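Fibronectin type III domain-containing protein (Simiduia agarivorans, PDB 6P2K) probably hydrolyses the beta-1,4-linked glucan backbone of xyloglucan, as a family 74 glycoside hydrolase whose beta-propeller module, the part crystallised, carries bound zinc ions. Local coordinates at residues V582-S587 against V620-Y625; Q592-G597 against A608-S613; N626-L631 against L652-G657; N647-L652 against W660-T665; A697-K702 against M774-A779. One frame throughout, in Å; residues are numbered along the deposited sequence.

In the fold
All five contacts lie in neighbouring beta-propeller blades. Contact 2 is the outer hairpin of one blade and is nested along the chain inside the loop closed by contact 1, which joins that blade to the next; their centres are about 11 Å apart. Contacts 3 and 4 build that next blade, share Leu-652 and have centres about 14 Å apart. The Arg-596 to Glu-656 salt bridge ties contact 2 to contact 3, and Val-610 O meets Trp-660 NE1 between contacts 2 and 4. Contact 5, its centre about 15 Å from that of contact 1, joins a further blade to the C-terminal tail. The Trp-595 side chain is about 8 Å from a bound zinc ion.

Contact 1 of 5, residues V582-S587 against V620-Y625; sequences VVFFSS and VEAWAY
Val-620 reaches across to strand 582-587 with a single methyl group. Its CG1 sits between the backbone N and the carbonyl carbon (chi1 64°), a crowded rotamer that presses this methyl against the peptide link joining Phe-585 to Ser-586. CG1 lies 3.6 Å from Ser-586 N and 3.7 Å from Phe-585 C. The other branch, CG2, is turned to Leu-631 instead. Two residues further along each strand, Phe-584 and Ala-622 meet more lightly: Phe-584 CD1 is 4.0 Å from Ala-622 CB, which comes in obliquely to the ring. The phenyl group gets there with CG beside its own backbone N (chi1 -50°). Leu-631 and Arg-596 also pack on the Phe-584 side chain.

The two strands belong to successive blades of a beta-propeller, the second strand of one blade facing the first strand of the next. Their axes run nearly antiparallel, yet they approach no closer than 6.8 Å, so the strands meet as packed layers through their side chains and do not extend one sheet.

Ser-586 CB faces strand 620-625, but its OG bonds to Ala-618 O, at the start of the same strand, just before 620-625. Phe-585 alternates to the other side of its strand, where its ring meets those of Phe-527 and Trp-595, with the side chain of the zinc ligand Asp-513 about 7 Å away. At the other blade, Glu-621 likewise points away from the contact and forms a salt bridge with Lys-572.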
# COMPACT_ATOMS: atom_id res chain seq x y z
N VAL B 582 19.98 23.91 29.23
CA VAL B 582 20.03 25.36 29.38
C VAL B 582 19.34 25.99 28.18
O VAL B 582 19.58 25.59 27.04
CB VAL B 582 21.47 25.88 29.52
CG1 VAL B 582 21.49 27.40 29.54
CG2 VAL B 582 22.12 25.33 30.78
N VAL B 583 18.49 26.98 28.44
CA VAL B 583 17.77 27.69 27.39
C VAL B 583 17.68 29.17 27.77
O VAL B 583 17.51 29.51 28.94
CB VAL B 583 16.36 27.09 27.16
CG1 VAL B 583 15.48 27.27 28.39
CG2 VAL B 583 15.71 27.70 25.93
N PHE B 584 17.83 30.04 26.77
CA PHE B 584 17.64 31.47 26.93
C PHE B 584 16.47 31.92 26.08
O PHE B 584 16.09 31.26 25.11
CB PHE B 584 18.89 32.26 26.52
CG PHE B 584 20.17 31.76 27.13
CD1 PHE B 584 20.90 30.75 26.52
CD2 PHE B 584 20.66 32.31 28.30
CE1 PHE B 584 22.08 30.29 27.07
CE2 PHE B 584 21.84 31.86 28.87
CZ PHE B 584 22.55 30.85 28.25
N PHE B 585 15.89 33.06 26.45
CA PHE B 585 14.89 33.70 25.59
C PHE B 585 14.78 35.16 25.97
O PHE B 585 15.14 35.57 27.08
CB PHE B 585 13.53 33.00 25.68
CG PHE B 585 12.82 33.15 27.00
CD1 PHE B 585 13.12 32.30 28.06
CD2 PHE B 585 11.84 34.11 27.18
CE1 PHE B 585 12.46 32.42 29.27
CE2 PHE B 585 11.18 34.23 28.39
CZ PHE B 585 11.49 33.39 29.43
N SER B 586 14.29 35.96 25.02
CA SER B 586 14.04 37.37 25.24
C SER B 586 12.58 37.56 25.60
O SER B 586 11.69 37.21 24.81
CB SER B 586 14.40 38.19 23.99
OG SER B 586 13.82 37.63 22.83
N SER B 587 12.33 38.07 26.80
CA SER B 587 10.97 38.31 27.27
C SER B 587 10.50 39.69 26.85
O SER B 587 11.19 40.69 27.08
CB SER B 587 10.91 38.19 28.79
OG SER B 587 9.64 38.58 29.29
N VAL B 620 17.53 37.39 21.33
CA VAL B 620 18.73 36.82 21.94
C VAL B 620 19.18 35.65 21.08
O VAL B 620 18.36 34.94 20.50
CB VAL B 620 18.48 36.39 23.40
CG1 VAL B 620 17.45 35.26 23.47
CG2 VAL B 620 19.79 35.98 24.07
N GLU B 621 20.50 35.48 20.97
CA GLU B 621 21.09 34.37 20.24
C GLU B 621 22.22 33.77 21.06
O GLU B 621 23.02 34.50 21.65
CB GLU B 621 21.63 34.82 18.87
CG GLU B 621 22.14 33.68 17.98
CD GLU B 621 21.12 33.22 16.96
OE1 GLU B 621 21.22 33.66 15.79
OE2 GLU B 621 20.22 32.42 17.31
N ALA B 622 22.29 32.44 21.08
CA ALA B 622 23.35 31.72 21.77
C ALA B 622 24.00 30.76 20.79
O ALA B 622 23.31 30.01 20.10
CB ALA B 622 22.81 30.96 22.98
N TRP B 623 25.33 30.78 20.72
CA TRP B 623 26.06 29.91 19.81
C TRP B 623 27.48 29.72 20.33
O TRP B 623 27.93 30.43 21.23
CB TRP B 623 26.05 30.48 18.38
CG TRP B 623 27.02 31.60 18.14
CD1 TRP B 623 28.26 31.49 17.57
CD2 TRP B 623 26.83 32.99 18.43
NE1 TRP B 623 28.85 32.73 17.50
CE2 TRP B 623 28.00 33.66 18.02
CE3 TRP B 623 25.79 33.73 19.00
CZ2 TRP B 623 28.15 35.05 18.16
CZ3 TRP B 623 25.94 35.10 19.15
CH2 TRP B 623 27.12 35.74 18.73
N ALA B 624 28.17 28.74 19.75
CA ALA B 624 29.51 28.36 20.16
C ALA B 624 30.48 28.54 19.00
O ALA B 624 30.14 28.25 17.85
CB ALA B 624 29.56 26.91 20.65
N TYR B 625 31.69 29.01 19.31
CA TYR B 625 32.72 29.16 18.29
C TYR B 625 34.08 29.13 18.97
O TYR B 625 34.38 30.00 19.80
CB TYR B 625 32.54 30.46 17.50
CG TYR B 625 33.71 30.77 16.60
CD1 TYR B 625 34.06 29.91 15.57
CD2 TYR B 625 34.46 31.93 16.78
CE1 TYR B 625 35.14 30.20 14.73
CE2 TYR B 625 35.53 32.22 15.95
CZ TYR B 625 35.87 31.35 14.93
OH TYR B 625 36.93 31.64 14.11

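Contact 2 of 5, residues Q592-G597 against A608-S613; sequences QGVWRG and AQVLAS
The indole of Trp-595 lies against Gln-609, whose CB stands over the five-membered ring, 4.0 Å from its centroid and 17° off the ring normal. On the same side the backbone of Ala-608 and Gln-609 covers the six-membered part, with Trp-595 CE3 3.5 Å from Gln-609 N. Beyond the ring the Gln-609 chain runs on extended, CG anti to its backbone N, and its amide, turned 59° from the indole plane, gives NE2 to Gln-592 O at 2.7 Å, nearly along the C=O axis. An alanine in place of Trp-595 would probably leave Gln-609 without its aromatic support and Val-591 O without the indole N-H it now receives.

The segments form an antiparallel hairpin, the outer two strands of a four-stranded propeller blade, interrupted by a classic beta bulge. Val-610 and Leu-611 both face Val-594, whose O accepts Val-610 N at 2.8 Å and Leu-611 N at 3.3 Å. Side chains on that side follow the bulge: Val-594 CG1 touches Val-610 CG2 at 3.9 Å, while its CB meets Leu-611 CB. Arg-596 lays its CB on Val-610 CG1 and extends onward to a salt bridge with Glu-656.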
# COMPACT_ATOMS: atom_id res chain seq x y z
N GLN B 592 10.39 41.94 31.39
CA GLN B 592 11.09 41.81 30.13
C GLN B 592 12.57 41.55 30.35
O GLN B 592 13.10 41.68 31.46
CB GLN B 592 10.89 43.07 29.29
CG GLN B 592 9.46 43.30 28.84
CD GLN B 592 9.34 44.37 27.79
OE1 GLN B 592 9.90 44.26 26.70
NE2 GLN B 592 8.60 45.43 28.10
N GLY B 593 13.26 41.19 29.27
CA GLY B 593 14.69 41.01 29.29
C GLY B 593 15.09 39.64 28.81
O GLY B 593 14.27 38.82 28.38
N VAL B 594 16.40 39.38 28.87
CA VAL B 594 16.93 38.06 28.55
C VAL B 594 16.80 37.18 29.79
O VAL B 594 17.29 37.52 30.87
CB VAL B 594 18.39 38.14 28.08
CG1 VAL B 594 18.91 36.75 27.75
CG2 VAL B 594 18.51 39.06 26.88
N TRP B 595 16.12 36.05 29.64
CA TRP B 595 15.92 35.10 30.72
C TRP B 595 16.73 33.84 30.43
O TRP B 595 16.99 33.50 29.27
CB TRP B 595 14.44 34.75 30.87
CG TRP B 595 13.66 35.76 31.65
CD1 TRP B 595 13.34 37.03 31.26
CD2 TRP B 595 13.09 35.59 32.95
NE1 TRP B 595 12.61 37.66 32.24
CE2 TRP B 595 12.44 36.80 33.29
CE3 TRP B 595 13.05 34.52 33.86
CZ2 TRP B 595 11.78 36.97 34.51
CZ3 TRP B 595 12.40 34.70 35.07
CH2 TRP B 595 11.77 35.92 35.38
N ARG B 596 17.12 33.14 31.49
CA ARG B 596 17.87 31.89 31.36
C ARG B 596 17.23 30.83 32.23
O ARG B 596 16.99 31.05 33.42
CB ARG B 596 19.33 32.09 31.76
CG ARG B 596 20.14 30.80 31.79
CD ARG B 596 21.48 31.06 32.47
NE ARG B 596 22.38 29.91 32.46
CZ ARG B 596 22.39 28.96 33.40
NH1 ARG B 596 21.54 29.02 34.42
NH2 ARG B 596 23.25 27.96 33.32
N GLY B 597 16.95 29.67 31.63
CA GLY B 597 16.39 28.53 32.34
C GLY B 597 17.39 27.40 32.38
O GLY B 597 18.10 27.15 31.40
N ALA B 608 15.58 32.56 35.49
CA ALA B 608 15.89 33.86 36.06
C ALA B 608 16.24 34.83 34.94
O ALA B 608 16.75 34.43 33.89
CB ALA B 608 17.04 33.79 37.07
N GLN B 609 15.94 36.10 35.18
CA GLN B 609 16.38 37.16 34.28
C GLN B 609 17.88 37.38 34.44
O GLN B 609 18.40 37.40 35.56
CB GLN B 609 15.61 38.45 34.59
CG GLN B 609 15.96 39.64 33.71
CD GLN B 609 15.50 40.96 34.33
OE1 GLN B 609 16.02 41.37 35.36
NE2 GLN B 609 14.52 41.61 33.71
N VAL B 610 18.59 37.51 33.32
CA VAL B 610 20.02 37.77 33.34
C VAL B 610 20.40 39.06 32.63
O VAL B 610 21.57 39.44 32.66
CB VAL B 610 20.82 36.58 32.74
CG1 VAL B 610 20.64 35.34 33.60
CG2 VAL B 610 20.41 36.32 31.30
N LEU B 611 19.44 39.74 32.01
CA LEU B 611 19.68 41.07 31.45
C LEU B 611 18.38 41.86 31.54
O LEU B 611 17.34 41.39 31.06
CB LEU B 611 20.17 41.00 30.00
CG LEU B 611 20.56 42.35 29.39
CD1 LEU B 611 21.82 42.90 30.05
CD2 LEU B 611 20.72 42.25 27.89
N ALA B 612 18.44 43.04 32.14
CA ALA B 612 17.25 43.89 32.27
C ALA B 612 17.08 44.72 31.00
O ALA B 612 17.18 45.95 30.99
CB ALA B 612 17.36 44.77 33.51
N SER B 613 16.82 44.01 29.90
CA SER B 613 16.57 44.62 28.60
C SER B 613 15.07 44.75 28.38
O SER B 613 14.25 44.39 29.24
CB SER B 613 17.24 43.81 27.49
OG SER B 613 17.05 42.42 27.70
O HOH W 1 13.73 44.72 31.80

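Contact 3 of 5, residues N626-L631 against L652-G657; sequences NGTVYL and LSTDEG
Tyr-630 and Thr-654 lie side by side, pointing the same way, with the Thr-654 CG2 methyl 3.8 Å from Tyr-630 CE1 and oblique to the ring. Leu-652 CD2 also comes in obliquely, crossing near CD1. Thr-628 CG2 lies over one ring face, offset toward its rim, and touches Thr-654 CG2 at 3.7 Å. The Tyr-630 ring meets that of Trp-623, their planes about 20° apart.

Beside this patch Leu-631 and Ser-653 form an antiparallel hydrogen-bonded pair, Leu-631 N to Ser-653 O at 2.8 Å and Ser-653 N to Leu-631 O at 2.9 Å. The sequence from Ser-653 through Asp-655 and Gly-657 to Trp-660 fits an Asp-box, the hairpin loop of many propeller blades. Leu-631 CD2 packs against that turn, 3.6 Å from Gly-657 N. Ser-653 OG, anti to its backbone N (chi1 160°), donates to Asp-655 OD1 at 2.8 Å and accepts from Gly-657 N. With an alanine here, Asp-655 OD1 and Gly-657 N would probably both lose this mate and the turn be freer to shift.

Two waters bridge Val-629 to the loop, N to Thr-654 O and O to Glu-656 N: solvent carries the polar link, methyls and ring pack between the strands.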
# COMPACT_ATOMS: atom_id res chain seq x y z
N ASN B 626 34.90 28.14 18.62
CA ASN B 626 36.30 28.04 19.05
C ASN B 626 36.42 28.06 20.57
O ASN B 626 37.27 28.75 21.15
CB ASN B 626 37.15 29.14 18.41
CG ASN B 626 38.63 28.86 18.52
OD1 ASN B 626 39.06 27.71 18.56
ND2 ASN B 626 39.43 29.92 18.57
N GLY B 627 35.56 27.29 21.23
CA GLY B 627 35.64 27.10 22.66
C GLY B 627 34.97 28.15 23.51
O GLY B 627 35.10 28.11 24.74
N THR B 628 34.26 29.10 22.90
CA THR B 628 33.53 30.13 23.63
C THR B 628 32.06 30.03 23.29
O THR B 628 31.69 29.82 22.13
CB THR B 628 34.06 31.53 23.30
OG1 THR B 628 35.41 31.65 23.75
CG2 THR B 628 33.21 32.60 23.98
N VAL B 629 31.21 30.15 24.31
CA VAL B 629 29.77 30.23 24.12
C VAL B 629 29.38 31.70 24.16
O VAL B 629 29.63 32.39 25.15
CB VAL B 629 29.01 29.42 25.18
CG1 VAL B 629 27.51 29.66 25.05
CG2 VAL B 629 29.32 27.94 25.04
N TYR B 630 28.78 32.18 23.07
CA TYR B 630 28.40 33.58 22.94
C TYR B 630 26.91 33.73 23.19
O TYR B 630 26.11 32.92 22.73
CB TYR B 630 28.77 34.10 21.55
CG TYR B 630 30.26 34.20 21.31
CD1 TYR B 630 30.97 35.31 21.74
CD2 TYR B 630 30.95 33.18 20.67
CE1 TYR B 630 32.34 35.41 21.53
CE2 TYR B 630 32.31 33.27 20.46
CZ TYR B 630 33.00 34.39 20.89
OH TYR B 630 34.36 34.48 20.69
N LEU B 631 26.55 34.79 23.92
CA LEU B 631 25.15 35.14 24.16
C LEU B 631 24.98 36.60 23.76
O LEU B 631 25.57 37.49 24.38
CB LEU B 631 24.77 34.92 25.62
CG LEU B 631 23.29 35.04 25.99
CD1 LEU B 631 22.49 33.89 25.38
CD2 LEU B 631 23.12 35.06 27.50
N LEU B 652 26.91 41.78 24.29
CA LEU B 652 27.52 40.47 24.17
C LEU B 652 27.95 39.98 25.54
O LEU B 652 28.41 40.76 26.38
CB LEU B 652 28.74 40.51 23.23
CG LEU B 652 29.18 39.16 22.65
CD1 LEU B 652 28.09 38.57 21.77
CD2 LEU B 652 30.48 39.32 21.86
N SER B 653 27.80 38.67 25.76
CA SER B 653 28.26 38.02 26.97
C SER B 653 28.89 36.69 26.60
O SER B 653 28.37 35.97 25.75
CB SER B 653 27.11 37.79 27.97
OG SER B 653 27.46 36.78 28.91
N THR B 654 30.01 36.37 27.25
CA THR B 654 30.66 35.07 27.07
C THR B 654 30.58 34.20 28.32
O THR B 654 31.28 33.19 28.41
CB THR B 654 32.12 35.26 26.67
OG1 THR B 654 32.80 36.06 27.65
CG2 THR B 654 32.22 35.94 25.31
N ASP B 655 29.73 34.56 29.29
CA ASP B 655 29.54 33.76 30.49
C ASP B 655 28.05 33.60 30.79
O ASP B 655 27.59 33.77 31.92
CB ASP B 655 30.28 34.37 31.69
CG ASP B 655 29.90 35.82 31.96
OD1 ASP B 655 29.04 36.37 31.24
OD2 ASP B 655 30.47 36.41 32.90
N GLU B 656 27.29 33.25 29.75
CA GLU B 656 25.87 32.91 29.88
C GLU B 656 25.06 34.01 30.56
O GLU B 656 24.12 33.73 31.31
CB GLU B 656 25.69 31.58 30.62
CG GLU B 656 26.31 30.39 29.89
CD GLU B 656 25.68 29.06 30.28
OE1 GLU B 656 26.21 28.01 29.87
OE2 GLU B 656 24.65 29.07 31.01
N GLY B 657 25.41 35.27 30.31
CA GLY B 657 24.62 36.38 30.78
C GLY B 657 24.98 36.93 32.14
O GLY B 657 24.26 37.79 32.65
O HOH W 2 32.16 31.09 27.03
O HOH W 3 27.84 32.93 26.99

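Contact 4 of 5, residues N647-L652 against W660-T665; sequences NWQILL and WQKIFT
Ile-663 holds CG1 between its backbone N and carbonyl carbon (chi1 64°), while Ile-650 CG2 is anti to its own N; the two rotamers bring CG1 and CG2 together at 3.6 Å. Ile-663 CD1 continues over the same methyl and on to Leu-652 CB. Ile-650 CB meets Phe-664 CB at 3.8 Å, and the Phe-664 ring goes on to stack with Trp-731.

Both Ile-663 and Phe-664 face Ile-650, a classic beta bulge in the outer hairpin of this propeller blade. Ile-650 O takes a nearly straight bond from Ile-663 N at 3.0 Å and a weak one from Phe-664 N. Leu-652 then pairs regularly with Gln-661.

On the opposite face, Leu-651 and Lys-662 run side by side, tightly at CD2 to CG (3.4 Å). The lysine then bends at chi3 and gives NZ to Gln-649 OE1 at 3.1 Å; Gln-649 NE2 bonds to Leu-642 O. The Trp-660 ring meets the Leu-651 backbone edge-on, CZ3 to Leu-651 O at 3.8 Å, and bonds through NE1 to Val-610 O. Around Ile-650 the packing is thus apolar, whereas the lysine nitrogen has the Gln-649 oxygen and, weakly, Leu-642 O, neutral acceptors that do not offset its probable charge.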
# COMPACT_ATOMS: atom_id res chain seq x y z
N ASN B 647 17.48 53.76 22.83
CA ASN B 647 18.30 53.26 21.73
C ASN B 647 18.52 51.76 21.88
O ASN B 647 18.90 51.27 22.95
CB ASN B 647 19.65 53.97 21.70
CG ASN B 647 19.54 55.40 21.21
OD1 ASN B 647 18.81 55.70 20.27
ND2 ASN B 647 20.28 56.30 21.86
N TRP B 648 18.29 51.02 20.80
CA TRP B 648 18.60 49.60 20.78
C TRP B 648 20.09 49.41 20.52
O TRP B 648 20.70 50.16 19.75
CB TRP B 648 17.78 48.87 19.72
CG TRP B 648 16.34 48.73 20.08
CD1 TRP B 648 15.54 49.68 20.66
CD2 TRP B 648 15.51 47.58 19.89
NE1 TRP B 648 14.27 49.18 20.84
CE2 TRP B 648 14.23 47.90 20.37
CE3 TRP B 648 15.74 46.31 19.35
CZ2 TRP B 648 13.17 46.98 20.33
CZ3 TRP B 648 14.69 45.41 19.31
CH2 TRP B 648 13.42 45.75 19.80
N GLN B 649 20.67 48.40 21.17
CA GLN B 649 22.10 48.15 21.08
C GLN B 649 22.34 46.65 20.99
O GLN B 649 21.45 45.84 21.26
CB GLN B 649 22.85 48.72 22.30
CG GLN B 649 22.50 50.16 22.65
CD GLN B 649 23.01 50.58 24.02
OE1 GLN B 649 23.62 51.63 24.17
NE2 GLN B 649 22.75 49.75 25.03
N ILE B 650 23.55 46.28 20.59
CA ILE B 650 24.00 44.89 20.61
C ILE B 650 24.88 44.70 21.84
O ILE B 650 25.92 45.35 21.97
CB ILE B 650 24.75 44.51 19.33
CG1 ILE B 650 23.87 44.71 18.09
CG2 ILE B 650 25.19 43.05 19.40
CD1 ILE B 650 22.74 43.73 17.98
N LEU B 651 24.45 43.82 22.74
CA LEU B 651 25.22 43.48 23.93
C LEU B 651 25.69 42.04 23.81
O LEU B 651 24.97 41.18 23.31
CB LEU B 651 24.39 43.66 25.20
CG LEU B 651 23.73 45.03 25.43
CD1 LEU B 651 23.25 45.17 26.87
CD2 LEU B 651 24.69 46.15 25.09
N LEU B 652 26.91 41.78 24.29
CA LEU B 652 27.52 40.47 24.17
C LEU B 652 27.95 39.98 25.54
O LEU B 652 28.41 40.76 26.38
CB LEU B 652 28.74 40.51 23.23
CG LEU B 652 29.18 39.16 22.65
CD1 LEU B 652 28.09 38.57 21.77
CD2 LEU B 652 30.48 39.32 21.86
N TRP B 660 27.93 41.53 30.72
CA TRP B 660 27.66 41.95 29.35
C TRP B 660 28.57 43.10 28.94
O TRP B 660 29.07 43.85 29.79
CB TRP B 660 26.20 42.40 29.19
CG TRP B 660 25.20 41.32 29.47
CD1 TRP B 660 24.71 40.95 30.69
CD2 TRP B 660 24.54 40.49 28.50
NE1 TRP B 660 23.80 39.93 30.54
CE2 TRP B 660 23.68 39.63 29.20
CE3 TRP B 660 24.61 40.39 27.10
CZ2 TRP B 660 22.89 38.68 28.57
CZ3 TRP B 660 23.83 39.44 26.47
CH2 TRP B 660 22.97 38.61 27.20
N GLN B 661 28.78 43.24 27.63
CA GLN B 661 29.53 44.35 27.06
C GLN B 661 28.78 44.92 25.86
O GLN B 661 28.19 44.18 25.07
CB GLN B 661 30.94 43.93 26.61
CG GLN B 661 31.78 43.26 27.68
CD GLN B 661 31.69 41.74 27.63
OE1 GLN B 661 31.81 41.14 26.56
NE2 GLN B 661 31.48 41.13 28.78
N LYS B 662 28.82 46.25 25.74
CA LYS B 662 28.30 46.92 24.55
C LYS B 662 29.26 46.71 23.38
O LYS B 662 30.47 46.95 23.51
CB LYS B 662 28.15 48.42 24.82
CG LYS B 662 26.72 48.93 24.88
CD LYS B 662 26.68 50.45 24.93
CE LYS B 662 26.46 50.96 26.35
NZ LYS B 662 25.76 52.27 26.37
N ILE B 663 28.74 46.28 22.23
CA ILE B 663 29.61 46.08 21.07
C ILE B 663 29.07 46.76 19.82
O ILE B 663 29.77 46.82 18.80
CB ILE B 663 29.85 44.58 20.80
CG1 ILE B 663 28.55 43.87 20.43
CG2 ILE B 663 30.53 43.92 22.00
CD1 ILE B 663 28.76 42.51 19.79
N PHE B 664 27.84 47.27 19.86
CA PHE B 664 27.34 48.06 18.74
C PHE B 664 26.25 49.00 19.21
O PHE B 664 25.30 48.58 19.87
CB PHE B 664 26.81 47.17 17.60
CG PHE B 664 26.90 47.82 16.25
CD1 PHE B 664 28.12 48.25 15.75
CD2 PHE B 664 25.77 48.02 15.48
CE1 PHE B 664 28.21 48.85 14.51
CE2 PHE B 664 25.85 48.62 14.23
CZ PHE B 664 27.08 49.03 13.75
N THR B 665 26.38 50.28 18.86
CA THR B 665 25.48 51.34 19.25
C THR B 665 25.06 52.13 18.01
O THR B 665 25.65 51.98 16.94
CB THR B 665 26.15 52.28 20.26
OG1 THR B 665 27.24 52.96 19.61
CG2 THR B 665 26.68 51.50 21.45

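Contact 5 of 5, residues A697-K702 against M774-A779; sequences AGAGNK and MNMDPA
Asn-701 OD1 accepts the backbone N-H of Asn-775 at 3.1 Å in a nearly straight bond (170°), although the donor stands above the amide, 47° out of its carbonyl plane. The side chain folds up to this position with CG between its own backbone N and carbonyl carbon (chi1 61°). A weak bond returns from Asn-701 N to Asn-775 O, which also lies 3.2 Å from Gly-700 CA. Just before this pair, Met-774 stretches out straight beyond CG to lay its CE methyl on Ala-699, 3.7 Å from CB and 3.2 Å from O. Its sulfur passes across the Lys-702 chain, SD to CG at 3.7 Å.

A type II' turn from Ala-699 to Lys-702 presents these groups, closed by paired backbone bonds between its end residues. Gly-700 takes the positive-phi place of that turn, and a side chain there would run into Asn-775 O. Gly-700 O is held by Trp-623 NE1 of the neighbouring propeller blade, Lys-702 NZ bonds to Thr-722 OG1, and Phe-748 packs on Ala-699, Lys-702 and Met-774. Further along the tail Asp-777 OD1 accepts Asn-626 N, and the poorly ordered Pro-778 packs on Gly-753 of a second subunit, another copy of the protein.

The C-terminal segment, with no regular strand of its own, is therefore fixed to the turn by one straight but out-of-plane amide-to-backbone bond and by Met-774 packing on Ala-699 and Lys-702.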
# COMPACT_ATOMS: atom_id res chain seq x y z
N ALA B 697 21.51 38.06 14.47
CA ALA B 697 21.90 36.66 14.47
C ALA B 697 23.39 36.55 14.78
O ALA B 697 24.16 37.50 14.61
CB ALA B 697 21.59 35.99 13.12
N GLY B 698 23.77 35.36 15.25
CA GLY B 698 25.16 35.06 15.52
C GLY B 698 25.49 33.63 15.16
O GLY B 698 24.69 32.72 15.42
N ALA B 699 26.65 33.42 14.55
CA ALA B 699 27.14 32.09 14.22
C ALA B 699 28.62 32.20 13.87
O ALA B 699 29.02 33.14 13.18
CB ALA B 699 26.36 31.47 13.04
N GLY B 700 29.41 31.25 14.35
CA GLY B 700 30.84 31.28 14.08
C GLY B 700 31.45 32.58 14.55
O GLY B 700 31.25 33.02 15.69
N ASN B 701 32.19 33.24 13.66
CA ASN B 701 32.81 34.53 13.95
C ASN B 701 32.01 35.69 13.37
O ASN B 701 32.58 36.76 13.09
CB ASN B 701 34.24 34.56 13.41
CG ASN B 701 34.31 34.37 11.90
OD1 ASN B 701 33.33 33.97 11.27
ND2 ASN B 701 35.47 34.65 11.32
N LYS B 702 30.70 35.53 13.20
CA LYS B 702 29.88 36.53 12.52
C LYS B 702 28.66 36.89 13.36
O LYS B 702 28.01 36.03 13.97
CB LYS B 702 29.43 36.03 11.14
CG LYS B 702 30.56 35.75 10.17
CD LYS B 702 31.27 37.03 9.73
CE LYS B 702 32.54 36.71 8.96
NZ LYS B 702 33.17 37.92 8.37
N MET B 774 33.78 33.64 6.66
CA MET B 774 33.13 33.03 7.82
C MET B 774 33.80 31.71 8.18
O MET B 774 34.16 30.92 7.30
CB MET B 774 31.64 32.80 7.52
CG MET B 774 30.84 32.36 8.73
SD MET B 774 29.10 32.78 8.58
CE MET B 774 28.49 32.23 10.17
N ASN B 775 33.98 31.48 9.48
CA ASN B 775 34.50 30.23 9.99
C ASN B 775 33.59 29.66 11.07
O ASN B 775 33.07 30.40 11.91
CB ASN B 775 35.94 30.41 10.52
CG ASN B 775 36.89 30.91 9.44
OD1 ASN B 775 36.89 30.38 8.34
ND2 ASN B 775 37.69 31.93 9.75
N MET B 776 33.40 28.35 11.03
CA MET B 776 32.46 27.65 11.88
C MET B 776 33.19 26.57 12.64
O MET B 776 34.22 26.06 12.20
CB MET B 776 31.34 27.01 11.04
CG MET B 776 30.53 27.96 10.19
SD MET B 776 29.16 28.65 11.12
CE MET B 776 28.23 27.16 11.46
N ASP B 777 32.65 26.16 13.77
CA ASP B 777 33.12 24.98 14.42
C ASP B 777 32.59 23.84 13.55
O ASP B 777 31.50 23.92 13.04
CB ASP B 777 32.48 24.81 15.76
CG ASP B 777 33.11 25.63 16.82
OD1 ASP B 777 34.07 26.28 16.56
OD2 ASP B 777 32.60 25.59 17.93
N PRO B 778 33.37 22.78 13.35
CA PRO B 778 32.79 21.70 12.55
C PRO B 778 31.65 21.11 13.33
O PRO B 778 31.78 20.88 14.51
CB PRO B 778 33.94 20.72 12.42
CG PRO B 778 34.85 21.05 13.52
CD PRO B 778 34.77 22.53 13.66
N ALA B 779 30.54 20.88 12.67
CA ALA B 779 29.41 20.29 13.34
C ALA B 779 28.54 19.68 12.30
O ALA B 779 28.03 18.60 12.56
CB ALA B 779 28.64 21.33 14.14
OXT ALA B 779 28.36 20.22 11.21